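Local structure of inosine-uridine preferring nucleoside hydrolase family protein (Bacillus anthracis, 2C40) at residues L87-E92 with I221-Q226; L20-D25 with K50-F55; D38-P43 with H80-D85; D13-L18 with S46-I51. The protein is a calcium-containing member of the inosine-uridine preferring nucleoside hydrolase family, with an alpha/beta fold whose pocket holds alpha-D-ribofuranose. All blocks are in the same frame, centred on the assembly; numbering follows the deposited sequence. Where two conformers were deposited one is given.

Contact 1. Residues L87-E92 with I221-Q226; sequences LPILNE and IDFLGQ
Phe223 and Gln226, followed by Leu87, bury the most surface where the short helix 88-91 meets helix 219-229. The evidence for Phe223 is threefold. Ile89 CG2 lies near the ring plane at its edge, 3.6 Å from Phe223 CD2, and the two side chains cross at about a right angle. Leu90 also crosses the Phe223 side chain at about a right angle, its CG 3.9 Å from Phe223 CE2, and Leu87 CD1 lies farther off, 4.3 Å from the same CE2. With chi1 at 177°, the ring swings out opposite its own backbone N, which carries it across to the other segment. Leu87 and Gln226 run past one another in opposite senses: Leu87 CD1 rests 3.8 Å from Gln226 CB, while Leu87 CD2 is 3.8 Å from Gln226 OE1. The amide is fixed from within its own helix, because Gln226 NE2 donates to Asp222 OD1 over 3.1 Å, arriving from above the carboxylate plane. Phe19 and Phe55 also meet the Phe223 ring, the first edge-to-face, and Gln226 packs on Gln226 of the second subunit, so the site borders the dimer interface. Chemically the join is apolar packing without hydrogen bonds between the segments. Gln226 OE1 is buried against methyl groups and has no partner in the model, which probably carries an energetic cost.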
loop_
_atom_site.group_PDB
_atom_site.type_symbol
_atom_site.label_atom_id
_atom_site.label_comp_id
_atom_site.label_asym_id
_atom_site.label_seq_id
_atom_site.Cartn_x
_atom_site.Cartn_y
_atom_site.Cartn_z
ATOM N N LEU A 87 -0.454 -9.765 -1.320
ATOM C CA LEU A 87 1.000 -9.948 -1.323
ATOM C C LEU A 87 1.416 -11.381 -1.824
ATOM O O LEU A 87 0.813 -12.395 -1.413
ATOM C CB LEU A 87 1.575 -9.661 0.070
ATOM C CG LEU A 87 1.631 -8.242 0.641
ATOM C CD1 LEU A 87 2.192 -8.312 2.022
ATOM C CD2 LEU A 87 2.435 -7.285 -0.220
ATOM N N PRO A 88 2.439 -11.452 -2.714
ATOM C CA PRO A 88 2.788 -12.733 -3.338
ATOM C C PRO A 88 3.150 -13.831 -2.323
ATOM O O PRO A 88 2.726 -14.981 -2.471
ATOM C CB PRO A 88 3.970 -12.368 -4.215
ATOM C CG PRO A 88 3.781 -10.889 -4.491
ATOM C CD PRO A 88 3.311 -10.360 -3.211
ATOM N N ILE A 89 3.909 -13.478 -1.299
ATOM C CA ILE A 89 4.238 -14.424 -0.240
ATOM C C ILE A 89 2.993 -15.218 0.211
ATOM O O ILE A 89 3.086 -16.396 0.467
ATOM C CB ILE A 89 5.002 -13.733 0.962
ATOM C CG1 ILE A 89 4.929 -14.540 2.234
ATOM C CG2 ILE A 89 4.387 -12.424 1.381
ATOM C CD1 ILE A 89 5.686 -15.770 2.177
ATOM N N LEU A 90 1.843 -14.548 0.265
ATOM C CA LEU A 90 0.583 -15.132 0.750
ATOM C C LEU A 90 -0.251 -15.859 -0.302
ATOM O O LEU A 90 -1.211 -16.536 0.045
ATOM C CB LEU A 90 -0.290 -14.014 1.354
ATOM C CG LEU A 90 0.236 -13.434 2.656
ATOM C CD1 LEU A 90 -0.839 -12.502 3.278
ATOM C CD2 LEU A 90 0.633 -14.543 3.628
ATOM N N ASN A 91 0.101 -15.666 -1.575
ATOM C CA ASN A 91 -0.616 -16.220 -2.719
ATOM C C ASN A 91 0.195 -17.261 -3.490
ATOM O O ASN A 91 -0.291 -17.837 -4.463
ATOM C CB ASN A 91 -1.004 -15.097 -3.684
ATOM C CG ASN A 91 -2.018 -14.167 -3.089
ATOM O OD1 ASN A 91 -3.180 -14.507 -2.953
ATOM N ND2 ASN A 91 -1.580 -12.990 -2.707
ATOM N N GLU A 92 1.429 -17.487 -3.051
ATOM C CA GLU A 92 2.331 -18.388 -3.719
ATOM C C GLU A 92 1.793 -19.841 -3.828
ATOM O O GLU A 92 2.062 -20.502 -4.828
ATOM C CB GLU A 92 3.719 -18.367 -3.036
ATOM C CG GLU A 92 4.789 -18.999 -3.942
ATOM C CD GLU A 92 6.189 -19.003 -3.385
ATOM O OE1 GLU A 92 6.402 -18.567 -2.242
ATOM O OE2 GLU A 92 7.096 -19.469 -4.113
ATOM N N ILE A 221 10.861 -11.796 8.109
ATOM C CA ILE A 221 11.303 -10.406 8.195
ATOM C C ILE A 221 10.866 -9.657 6.896
ATOM O O ILE A 221 10.298 -8.572 6.976
ATOM C CB ILE A 221 12.851 -10.301 8.426
ATOM C CG1 ILE A 221 13.280 -10.915 9.765
ATOM C CG2 ILE A 221 13.343 -8.878 8.339
ATOM C CD1 ILE A 221 12.827 -10.168 11.000
ATOM N N ASP A 222 11.114 -10.259 5.732
ATOM C CA ASP A 222 10.688 -9.715 4.442
ATOM C C ASP A 222 9.160 -9.513 4.485
ATOM O O ASP A 222 8.666 -8.451 4.112
ATOM C CB ASP A 222 11.094 -10.676 3.342
ATOM C CG ASP A 222 10.840 -10.155 1.935
ATOM O OD1 ASP A 222 10.754 -8.918 1.698
ATOM O OD2 ASP A 222 10.767 -11.025 1.040
ATOM N N PHE A 223 8.430 -10.493 5.021
ATOM C CA PHE A 223 6.963 -10.361 5.160
ATOM C C PHE A 223 6.538 -9.196 6.071
ATOM O O PHE A 223 5.653 -8.404 5.692
ATOM C CB PHE A 223 6.324 -11.644 5.676
ATOM C CG PHE A 223 4.817 -11.538 5.893
ATOM C CD1 PHE A 223 4.276 -11.544 7.168
ATOM C CD2 PHE A 223 3.943 -11.435 4.809
ATOM C CE1 PHE A 223 2.905 -11.458 7.370
ATOM C CE2 PHE A 223 2.555 -11.341 5.008
ATOM C CZ PHE A 223 2.050 -11.352 6.273
ATOM N N LEU A 224 7.165 -9.094 7.257
ATOM C CA LEU A 224 6.974 -7.943 8.144
ATOM C C LEU A 224 7.217 -6.631 7.424
ATOM O O LEU A 224 6.425 -5.718 7.550
ATOM C CB LEU A 224 7.949 -7.956 9.337
ATOM C CG LEU A 224 7.603 -8.578 10.648
ATOM C CD1 LEU A 224 8.895 -8.575 11.533
ATOM C CD2 LEU A 224 6.438 -7.785 11.317
ATOM N N GLY A 225 8.340 -6.520 6.723
ATOM C CA GLY A 225 8.622 -5.316 5.955
ATOM C C GLY A 225 7.612 -4.952 4.864
ATOM O O GLY A 225 7.308 -3.789 4.674
ATOM N N GLN A 226 7.112 -5.933 4.132
ATOM C CA GLN A 226 6.060 -5.703 3.127
ATOM C C GLN A 226 4.812 -5.162 3.800
ATOM O O GLN A 226 4.250 -4.150 3.372
ATOM C CB GLN A 226 5.759 -6.988 2.377
ATOM C CG GLN A 226 6.904 -7.296 1.413
ATOM C CD GLN A 226 6.796 -8.643 0.758
ATOM O OE1 GLN A 226 5.807 -8.948 0.130
ATOM N NE2 GLN A 226 7.850 -9.433 0.857
#

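Contact 2. Residues L20-D25 with K50-F55; sequences LLLQMD and KIIDRF
Gln23 reaches across to the C-terminal end of helix 41-55, where its NE2 donates to Phe55 O over 3.0 Å. At the hydrogen the angle is 175°, practically straight, and the acceptor lies in the plane of the Gln23 amide, although the donor is tilted 30° from the carbonyl plane. The Gln23 chain is bent at chi2, which brings NE2 to the carbonyl; the amide plane stands 84° to the Phe55 ring. The other NE2 hydrogen bond goes to Phe19 O, so one amide group links the backbones of both helices. These helices, 12-21 and 41-55, are successive connections of the parallel part of the sheet, following strands 2-8 and 27-34 in alternating strand-helix order. Leu22 supplies the apolar half: the Leu22 and Ile51 side chains cross at about a right angle, with Leu22 CD1 4.0 Å from Ile51 CG2 and 4.2 Å from Ile52 CG1. Leu22 CB rests 3.9 Å from Phe55 O, the same oxygen that accepts from Gln23.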
loop_
_atom_site.group_PDB
_atom_site.type_symbol
_atom_site.label_atom_id
_atom_site.label_comp_id
_atom_site.label_asym_id
_atom_site.label_seq_id
_atom_site.Cartn_x
_atom_site.Cartn_y
_atom_site.Cartn_z
ATOM N N LEU A 20 2.864 -13.195 14.050
ATOM C CA LEU A 20 3.807 -13.374 15.160
ATOM C C LEU A 20 3.268 -14.308 16.260
ATOM O O LEU A 20 4.030 -15.084 16.800
ATOM C CB LEU A 20 4.172 -12.037 15.757
ATOM C CG LEU A 20 4.857 -11.033 14.829
ATOM C CD1 LEU A 20 4.820 -9.711 15.463
ATOM C CD2 LEU A 20 6.272 -11.431 14.544
ATOM N N LEU A 21 1.973 -14.254 16.593
ATOM C CA LEU A 21 1.401 -15.170 17.596
ATOM C C LEU A 21 1.734 -16.614 17.228
ATOM O O LEU A 21 2.015 -17.484 18.079
ATOM C CB LEU A 21 -0.146 -15.030 17.694
ATOM C CG LEU A 21 -0.669 -13.730 18.329
ATOM C CD1 LEU A 21 -2.036 -13.402 17.820
ATOM C CD2 LEU A 21 -0.629 -13.778 19.900
ATOM N N LEU A 22 1.694 -16.848 15.927
ATOM C CA LEU A 22 1.852 -18.162 15.373
ATOM C C LEU A 22 3.303 -18.726 15.530
ATOM O O LEU A 22 3.524 -19.919 15.427
ATOM C CB LEU A 22 1.385 -18.140 13.899
ATOM C CG LEU A 22 -0.121 -18.018 13.630
ATOM C CD1 LEU A 22 -0.363 -17.731 12.182
ATOM C CD2 LEU A 22 -0.869 -19.297 14.060
ATOM N N GLN A 23 4.271 -17.846 15.794
ATOM C CA GLN A 23 5.665 -18.231 16.007
ATOM C C GLN A 23 5.982 -18.389 17.502
ATOM O O GLN A 23 7.019 -18.953 17.874
ATOM C CB GLN A 23 6.582 -17.178 15.394
ATOM C CG GLN A 23 6.280 -16.776 13.944
ATOM C CD GLN A 23 5.793 -17.929 13.101
ATOM O OE1 GLN A 23 6.486 -18.937 12.927
ATOM N NE2 GLN A 23 4.583 -17.800 12.591
ATOM N N MET A 24 5.084 -17.928 18.369
ATOM C CA MET A 24 5.277 -18.068 19.820
ATOM C C MET A 24 5.089 -19.526 20.282
ATOM O O MET A 24 3.998 -20.107 20.152
ATOM C CB MET A 24 4.298 -17.155 20.563
ATOM C CG MET A 24 4.503 -15.683 20.239
ATOM S SD MET A 24 3.371 -14.517 21.005
ATOM C CE MET A 24 1.918 -15.442 21.180
ATOM N N ASP A 25 6.164 -20.098 20.812
ATOM C CA ASP A 25 6.170 -21.461 21.340
ATOM C C ASP A 25 5.289 -21.663 22.570
ATOM O O ASP A 25 4.945 -22.805 22.887
ATOM C CB ASP A 25 7.598 -21.835 21.780
ATOM C CG ASP A 25 8.556 -21.966 20.628
ATOM O OD1 ASP A 25 8.077 -22.162 19.482
ATOM O OD2 ASP A 25 9.791 -21.871 20.884
ATOM N N LYS A 50 -4.655 -17.248 4.825
ATOM C CA LYS A 50 -3.383 -17.446 4.095
ATOM C C LYS A 50 -2.163 -17.327 5.038
ATOM O O LYS A 50 -1.124 -17.953 4.838
ATOM C CB LYS A 50 -3.240 -16.418 2.961
ATOM C CG LYS A 50 -4.357 -16.441 1.903
ATOM C CD LYS A 50 -4.079 -15.483 0.780
ATOM C CE LYS A 50 -5.305 -15.295 -0.071
ATOM N NZ LYS A 50 -5.057 -14.280 -1.113
ATOM N N ILE A 51 -2.295 -16.513 6.068
ATOM C CA ILE A 51 -1.199 -16.355 7.036
ATOM C C ILE A 51 -1.065 -17.634 7.857
ATOM O O ILE A 51 0.042 -18.103 8.107
ATOM C CB ILE A 51 -1.388 -15.115 7.922
ATOM C CG1 ILE A 51 -1.156 -13.871 7.085
ATOM C CG2 ILE A 51 -0.397 -15.129 9.099
ATOM C CD1 ILE A 51 -1.614 -12.537 7.723
ATOM N N ILE A 52 -2.205 -18.196 8.246
ATOM C CA ILE A 52 -2.233 -19.431 9.016
ATOM C C ILE A 52 -1.703 -20.558 8.124
ATOM O O ILE A 52 -0.852 -21.319 8.554
ATOM C CB ILE A 52 -3.639 -19.728 9.531
ATOM C CG1 ILE A 52 -4.083 -18.660 10.520
ATOM C CG2 ILE A 52 -3.700 -21.091 10.230
ATOM C CD1 ILE A 52 -5.595 -18.687 10.764
ATOM N N ASP A 53 -2.154 -20.628 6.867
ATOM C CA ASP A 53 -1.609 -21.609 5.937
ATOM C C ASP A 53 -0.087 -21.552 5.819
ATOM O O ASP A 53 0.594 -22.566 5.977
ATOM C CB ASP A 53 -2.152 -21.412 4.510
ATOM C CG ASP A 53 -3.573 -21.885 4.343
ATOM O OD1 ASP A 53 -4.219 -22.233 5.331
ATOM O OD2 ASP A 53 -4.065 -21.879 3.203
ATOM N N ARG A 54 0.441 -20.378 5.504
ATOM C CA ARG A 54 1.863 -20.263 5.204
ATOM C C ARG A 54 2.727 -20.360 6.463
ATOM O O ARG A 54 3.774 -21.026 6.454
ATOM C CB ARG A 54 2.163 -18.964 4.479
ATOM C CG ARG A 54 3.626 -18.807 4.081
ATOM C CD ARG A 54 3.833 -18.881 2.574
ATOM N NE ARG A 54 5.248 -19.062 2.233
ATOM C CZ ARG A 54 5.800 -18.750 1.055
ATOM N NH1 ARG A 54 5.063 -18.198 0.086
ATOM N NH2 ARG A 54 7.106 -18.965 0.857
ATOM N N PHE A 55 2.278 -19.726 7.541
ATOM C CA PHE A 55 3.119 -19.508 8.701
ATOM C C PHE A 55 2.607 -20.152 9.985
ATOM O O PHE A 55 3.245 -20.031 11.026
ATOM C CB PHE A 55 3.275 -17.999 8.918
ATOM C CG PHE A 55 3.922 -17.273 7.783
ATOM C CD1 PHE A 55 3.301 -16.155 7.210
ATOM C CD2 PHE A 55 5.178 -17.651 7.302
ATOM C CE1 PHE A 55 3.896 -15.469 6.177
ATOM C CE2 PHE A 55 5.779 -16.944 6.262
ATOM C CZ PHE A 55 5.128 -15.856 5.704
#

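Contact 3. Residues D38-P43 with H80-D85; sequences DCYLEP and HAFYVD. With RIB (alpha-D-ribofuranose), chain D.
Pro43 sits over one face of the Phe82 ring: Pro43 CG is 3.5 Å from the ring centroid and 8° off the ring normal, a well-centred CH-pi contact. Pro43 CB also packs 3.8 Å from Ala81 CB and 3.6 Å from the backbone Phe82 N. Tyr40 meets Phe82 differently. Its CD1 approaches the edge of the Phe82 ring, 3.7 Å from CE1, and the two ring planes lie at 48°. The Pro43 carbonyl O lies 3.7 Å from Asp85 CB, and the Asp85 carboxylate turns to a salt bridge with Lys50.

Farther out, a water 2.9 Å from Asp38 O accepts from Ala81 N, joining the loop ahead of helix 41-55 to helix 80-85. Arg78 holds the same loop, bonding to Cys39 O and making a cation-pi contact with Tyr40. Asp38 belongs to the pocket of alpha-D-ribofuranose, its OD1 being 3.0 Å from ligand C1, and Asp9 OD1 accepts from Asp38 N. Apolar and CH-pi packing therefore joins the two helices, while water and backbone polar groups connect helix 80-85 to the loop carrying the pocket aspartate.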
loop_
_atom_site.group_PDB
_atom_site.type_symbol
_atom_site.label_atom_id
_atom_site.label_comp_id
_atom_site.label_asym_id
_atom_site.label_seq_id
_atom_site.Cartn_x
_atom_site.Cartn_y
_atom_site.Cartn_z
ATOM N N ASP A 38 -11.665 -1.909 11.452
ATOM C CA ASP A 38 -10.628 -1.235 10.654
ATOM C C ASP A 38 -10.228 -2.048 9.418
ATOM O O ASP A 38 -9.061 -2.119 9.047
ATOM C CB ASP A 38 -9.431 -0.966 11.524
ATOM C CG ASP A 38 -8.508 0.048 10.950
ATOM O OD1 ASP A 38 -7.373 0.048 11.433
ATOM O OD2 ASP A 38 -8.885 0.792 10.027
ATOM N N CYS A 39 -11.208 -2.701 8.825
ATOM C CA CYS A 39 -10.994 -3.547 7.670
ATOM C C CYS A 39 -12.328 -3.824 6.997
ATOM O O CYS A 39 -13.372 -3.661 7.593
ATOM C CB CYS A 39 -10.324 -4.883 8.038
ATOM S SG CYS A 39 -11.363 -6.168 8.830
ATOM N N TYR A 40 -12.243 -4.201 5.730
ATOM C CA TYR A 40 -13.302 -4.883 5.038
ATOM C C TYR A 40 -13.168 -6.379 5.324
ATOM O O TYR A 40 -12.086 -6.912 5.373
ATOM C CB TYR A 40 -13.233 -4.571 3.543
ATOM C CG TYR A 40 -13.688 -3.157 3.216
ATOM C CD1 TYR A 40 -12.814 -2.061 3.309
ATOM C CD2 TYR A 40 -15.001 -2.909 2.868
ATOM C CE1 TYR A 40 -13.256 -0.763 3.033
ATOM C CE2 TYR A 40 -15.439 -1.622 2.563
ATOM C CZ TYR A 40 -14.559 -0.561 2.642
ATOM O OH TYR A 40 -15.038 0.685 2.337
ATOM N N LEU A 41 -14.290 -7.050 5.533
ATOM C CA LEU A 41 -14.276 -8.430 6.030
ATOM C C LEU A 41 -13.591 -9.435 5.102
ATOM O O LEU A 41 -12.851 -10.311 5.549
ATOM C CB LEU A 41 -15.706 -8.892 6.305
ATOM C CG LEU A 41 -15.888 -10.245 7.012
ATOM C CD1 LEU A 41 -15.270 -10.289 8.431
ATOM C CD2 LEU A 41 -17.398 -10.517 7.012
ATOM N N GLU A 42 -13.881 -9.349 3.818
ATOM C CA GLU A 42 -13.353 -10.341 2.874
ATOM C C GLU A 42 -11.829 -10.414 2.766
ATOM O O GLU A 42 -11.268 -11.472 2.988
ATOM C CB GLU A 42 -14.011 -10.200 1.511
ATOM C CG GLU A 42 -15.504 -10.591 1.580
ATOM C CD GLU A 42 -15.722 -12.052 2.102
ATOM O OE1 GLU A 42 -15.276 -12.995 1.403
ATOM O OE2 GLU A 42 -16.306 -12.251 3.222
ATOM N N PRO A 43 -11.135 -9.286 2.460
ATOM C CA PRO A 43 -9.658 -9.366 2.453
ATOM C C PRO A 43 -9.012 -9.730 3.780
ATOM O O PRO A 43 -7.940 -10.318 3.780
ATOM C CB PRO A 43 -9.232 -7.947 2.006
ATOM C CG PRO A 43 -10.341 -7.102 2.430
ATOM C CD PRO A 43 -11.569 -7.938 2.079
ATOM N N HIS A 80 -6.464 -1.525 3.976
ATOM C CA HIS A 80 -5.101 -2.060 4.107
ATOM C C HIS A 80 -4.994 -3.581 3.960
ATOM O O HIS A 80 -3.980 -4.102 3.402
ATOM C CB HIS A 80 -4.487 -1.596 5.425
ATOM C CG HIS A 80 -4.124 -0.146 5.439
ATOM N ND1 HIS A 80 -3.655 0.495 6.561
ATOM C CD2 HIS A 80 -4.205 0.801 4.470
ATOM C CE1 HIS A 80 -3.404 1.761 6.274
ATOM N NE2 HIS A 80 -3.725 1.973 5.007
ATOM N N ALA A 81 -6.050 -4.278 4.401
ATOM C CA ALA A 81 -6.174 -5.732 4.244
ATOM C C ALA A 81 -6.149 -6.184 2.808
ATOM O O ALA A 81 -5.606 -7.247 2.546
ATOM C CB ALA A 81 -7.463 -6.240 4.933
ATOM N N PHE A 82 -6.743 -5.400 1.884
ATOM C CA PHE A 82 -6.704 -5.704 0.451
ATOM C C PHE A 82 -5.287 -5.875 -0.020
ATOM O O PHE A 82 -4.969 -6.794 -0.753
ATOM C CB PHE A 82 -7.417 -4.645 -0.392
ATOM C CG PHE A 82 -8.927 -4.686 -0.269
ATOM C CD1 PHE A 82 -9.613 -3.759 0.515
ATOM C CD2 PHE A 82 -9.660 -5.692 -0.908
ATOM C CE1 PHE A 82 -10.997 -3.801 0.637
ATOM C CE2 PHE A 82 -11.059 -5.744 -0.806
ATOM C CZ PHE A 82 -11.728 -4.800 -0.029
ATOM N N TYR A 83 -4.406 -5.029 0.490
ATOM C CA TYR A 83 -3.032 -5.023 0.097
ATOM C C TYR A 83 -2.307 -6.179 0.691
ATOM O O TYR A 83 -1.606 -6.868 -0.035
ATOM C CB TYR A 83 -2.361 -3.676 0.422
ATOM C CG TYR A 83 -3.249 -2.475 0.083
ATOM C CD1 TYR A 83 -3.308 -1.357 0.927
ATOM C CD2 TYR A 83 -4.092 -2.494 -1.029
ATOM C CE1 TYR A 83 -4.140 -0.275 0.626
ATOM C CE2 TYR A 83 -4.944 -1.419 -1.333
ATOM C CZ TYR A 83 -4.957 -0.324 -0.502
ATOM O OH TYR A 83 -5.767 0.736 -0.809
ATOM N N VAL A 84 -2.480 -6.441 1.983
ATOM C CA VAL A 84 -1.787 -7.567 2.593
ATOM C C VAL A 84 -2.211 -8.894 1.930
ATOM O O VAL A 84 -1.350 -9.713 1.605
ATOM C CB VAL A 84 -1.990 -7.635 4.120
ATOM C CG1 VAL A 84 -1.331 -8.884 4.684
ATOM C CG2 VAL A 84 -1.423 -6.378 4.772
ATOM N N ASP A 85 -3.510 -9.048 1.677
ATOM C CA ASP A 85 -4.102 -10.244 0.995
ATOM C C ASP A 85 -3.566 -10.474 -0.406
ATOM O O ASP A 85 -3.479 -11.630 -0.902
ATOM C CB ASP A 85 -5.615 -10.037 0.896
ATOM C CG ASP A 85 -6.333 -11.238 0.387
ATOM O OD1 ASP A 85 -5.959 -12.351 0.831
ATOM O OD2 ASP A 85 -7.237 -11.057 -0.460
HETATM O O5 RIB D . -6.873 2.990 17.866
HETATM C C5 RIB D . -5.788 2.119 17.438
HETATM C C4 RIB D . -6.392 0.999 16.588
HETATM O O4 RIB D . -6.903 1.619 15.389
HETATM C C3 RIB D . -5.489 -0.180 16.169
HETATM O O3 RIB D . -5.924 -1.377 16.895
HETATM C C2 RIB D . -5.544 -0.237 14.578
HETATM O O2 RIB D . -5.776 -1.495 13.790
HETATM C C1 RIB D . -6.611 0.826 14.211
HETATM O O HOH W 1 -7.564 -3.150 6.777
#

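Contact 4. Residues D13-L18 with S46-I51; sequences DDLVSL and SASRKI. With CA (calcium ion), chain C.
Leu15 and Leu18 make the contact with helix 41-55, while the two aspartates ahead of them face the ligand pocket. Asp13 touches alpha-D-ribofuranose, and its backbone O accepts both from Ser17 N and from Ser17 OG, the latter over 2.6 Å. Asp14 grips the calcium ion with both carboxylate oxygens, unevenly: OD2 is 2.4 Å and OD1 2.8 Å from the metal. Asp9, Thr125, Asp247 and a water also bind it, and O2 and O3 of alpha-D-ribofuranose lie at bonding distance. Leu15 then turns to the other helix, its CD2 4.1 Å from Ala47 CB and its CD1 3.9 Å from Ser48 OG. Here two neighbouring helices of the alpha/beta fold run nearly parallel, the short axes 10.1 Å apart and crossing at -21°; Asp14, near the start of helix 12-21, is the metal ligand. Ile51 CD1 slots in beside Leu15 O at 3.7 Å. Val16 faces away, onto helices 219-229 and 246-255. Leu18, extended opposite its backbone N (chi1 178°), lays CD2 on the backbone at Ser48 CA, 3.6 Å away; the Ser48 hydroxyl itself is hydrogen-bonded to Ala44 O and His8 NE2.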
loop_
_atom_site.group_PDB
_atom_site.type_symbol
_atom_site.label_atom_id
_atom_site.label_comp_id
_atom_site.label_asym_id
_atom_site.label_seq_id
_atom_site.Cartn_x
_atom_site.Cartn_y
_atom_site.Cartn_z
ATOM N N ASP A 13 -1.372 -4.105 11.533
ATOM C CA ASP A 13 -0.748 -4.616 12.771
ATOM C C ASP A 13 -1.531 -5.775 13.421
ATOM O O ASP A 13 -0.949 -6.551 14.174
ATOM C CB ASP A 13 -0.347 -3.486 13.765
ATOM C CG ASP A 13 -1.517 -2.716 14.305
ATOM O OD1 ASP A 13 -2.662 -3.113 13.980
ATOM O OD2 ASP A 13 -1.286 -1.719 15.058
ATOM N N ASP A 14 -2.824 -5.899 13.100
ATOM C CA ASP A 14 -3.622 -7.078 13.451
ATOM C C ASP A 14 -3.102 -8.305 12.731
ATOM O O ASP A 14 -2.987 -9.378 13.294
ATOM C CB ASP A 14 -5.095 -6.892 13.038
ATOM C CG ASP A 14 -5.799 -5.800 13.828
ATOM O OD1 ASP A 14 -6.291 -6.075 14.951
ATOM O OD2 ASP A 14 -5.857 -4.646 13.346
ATOM N N LEU A 15 -2.839 -8.142 11.452
ATOM C CA LEU A 15 -2.405 -9.249 10.614
ATOM C C LEU A 15 -0.956 -9.636 10.907
ATOM O O LEU A 15 -0.577 -10.828 10.865
ATOM C CB LEU A 15 -2.549 -8.883 9.140
ATOM C CG LEU A 15 -3.746 -9.226 8.256
ATOM C CD1 LEU A 15 -5.064 -9.735 8.893
ATOM C CD2 LEU A 15 -4.001 -8.059 7.255
ATOM N N VAL A 16 -0.143 -8.641 11.170
ATOM C CA VAL A 16 1.215 -8.895 11.626
ATOM C C VAL A 16 1.206 -9.626 12.981
ATOM O O VAL A 16 2.067 -10.471 13.258
ATOM C CB VAL A 16 2.024 -7.594 11.682
ATOM C CG1 VAL A 16 3.264 -7.799 12.496
ATOM C CG2 VAL A 16 2.345 -7.121 10.247
ATOM N N SER A 17 0.222 -9.290 13.818
ATOM C CA SER A 17 0.102 -9.875 15.147
ATOM C C SER A 17 -0.243 -11.345 14.999
ATOM O O SER A 17 0.339 -12.175 15.663
ATOM C CB SER A 17 -1.005 -9.181 15.967
ATOM O OG SER A 17 -0.668 -7.878 16.430
ATOM N N LEU A 18 -1.197 -11.668 14.121
ATOM C CA LEU A 18 -1.512 -13.047 13.830
ATOM C C LEU A 18 -0.273 -13.838 13.433
ATOM O O LEU A 18 0.024 -14.898 13.998
ATOM C CB LEU A 18 -2.557 -13.129 12.723
ATOM C CG LEU A 18 -2.945 -14.536 12.288
ATOM C CD1 LEU A 18 -3.618 -15.276 13.400
ATOM C CD2 LEU A 18 -3.840 -14.470 11.068
ATOM N N SER A 46 -9.510 -13.558 4.192
ATOM C CA SER A 46 -8.558 -14.276 3.315
ATOM C C SER A 46 -7.154 -14.146 3.847
ATOM O O SER A 46 -6.460 -15.136 3.943
ATOM C CB SER A 46 -8.486 -13.765 1.880
ATOM O OG SER A 46 -9.744 -13.511 1.348
ATOM N N ALA A 47 -6.723 -12.916 4.144
ATOM C CA ALA A 47 -5.348 -12.684 4.617
ATOM C C ALA A 47 -4.999 -13.504 5.866
ATOM O O ALA A 47 -3.900 -14.107 5.930
ATOM C CB ALA A 47 -5.084 -11.162 4.854
ATOM N N SER A 48 -5.926 -13.541 6.826
ATOM C CA SER A 48 -5.784 -14.405 8.052
ATOM C C SER A 48 -5.639 -15.886 7.717
ATOM O O SER A 48 -4.762 -16.563 8.245
ATOM C CB SER A 48 -6.996 -14.274 8.985
ATOM O OG SER A 48 -7.220 -12.923 9.291
ATOM N N ARG A 49 -6.495 -16.380 6.827
ATOM C CA ARG A 49 -6.412 -17.771 6.412
ATOM C C ARG A 49 -5.110 -18.124 5.715
ATOM O O ARG A 49 -4.540 -19.173 5.981
ATOM C CB ARG A 49 -7.620 -18.144 5.552
ATOM C CG ARG A 49 -8.941 -18.142 6.378
ATOM C CD ARG A 49 -10.151 -18.013 5.478
ATOM N NE ARG A 49 -10.299 -19.199 4.658
ATOM C CZ ARG A 49 -10.964 -19.274 3.501
ATOM N NH1 ARG A 49 -11.512 -18.203 2.952
ATOM N NH2 ARG A 49 -11.065 -20.455 2.880
ATOM N N LYS A 50 -4.655 -17.248 4.825
ATOM C CA LYS A 50 -3.383 -17.446 4.095
ATOM C C LYS A 50 -2.163 -17.327 5.038
ATOM O O LYS A 50 -1.124 -17.953 4.838
ATOM C CB LYS A 50 -3.240 -16.418 2.961
ATOM C CG LYS A 50 -4.357 -16.441 1.903
ATOM C CD LYS A 50 -4.079 -15.483 0.780
ATOM C CE LYS A 50 -5.305 -15.295 -0.071
ATOM N NZ LYS A 50 -5.057 -14.280 -1.113
ATOM N N ILE A 51 -2.295 -16.513 6.068
ATOM C CA ILE A 51 -1.199 -16.355 7.036
ATOM C C ILE A 51 -1.065 -17.634 7.857
ATOM O O ILE A 51 0.042 -18.103 8.107
ATOM C CB ILE A 51 -1.388 -15.115 7.922
ATOM C CG1 ILE A 51 -1.156 -13.871 7.085
ATOM C CG2 ILE A 51 -0.397 -15.129 9.099
ATOM C CD1 ILE A 51 -1.614 -12.537 7.723
HETATM CA CA CA C . -6.655 -3.281 15.160
HETATM O O HOH W 2 -8.400 -1.541 15.331
#

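In the fold
From the N terminus, helix 12-21 comes first, and contacts 4 and 2 both return from it to helix 41-55, closing loops of 27 and 24 residues round strand 27-34. They share Lys50 and Ile51, so the two helices are joined along successive turns. Contact 3 begins within those loops, at 38-43, and ends beyond them at 80-85; it therefore crosses both, bringing helix 80-85 against the start of helix 41-55. The salt bridge of Lys50 with Asp85 connects it to contacts 2 and 4. Contact 1 opens after these have closed and spans 128 residues, bringing helix 219-229 to the short helix 88-91. Contacts 1 and 3 both touch the second subunit.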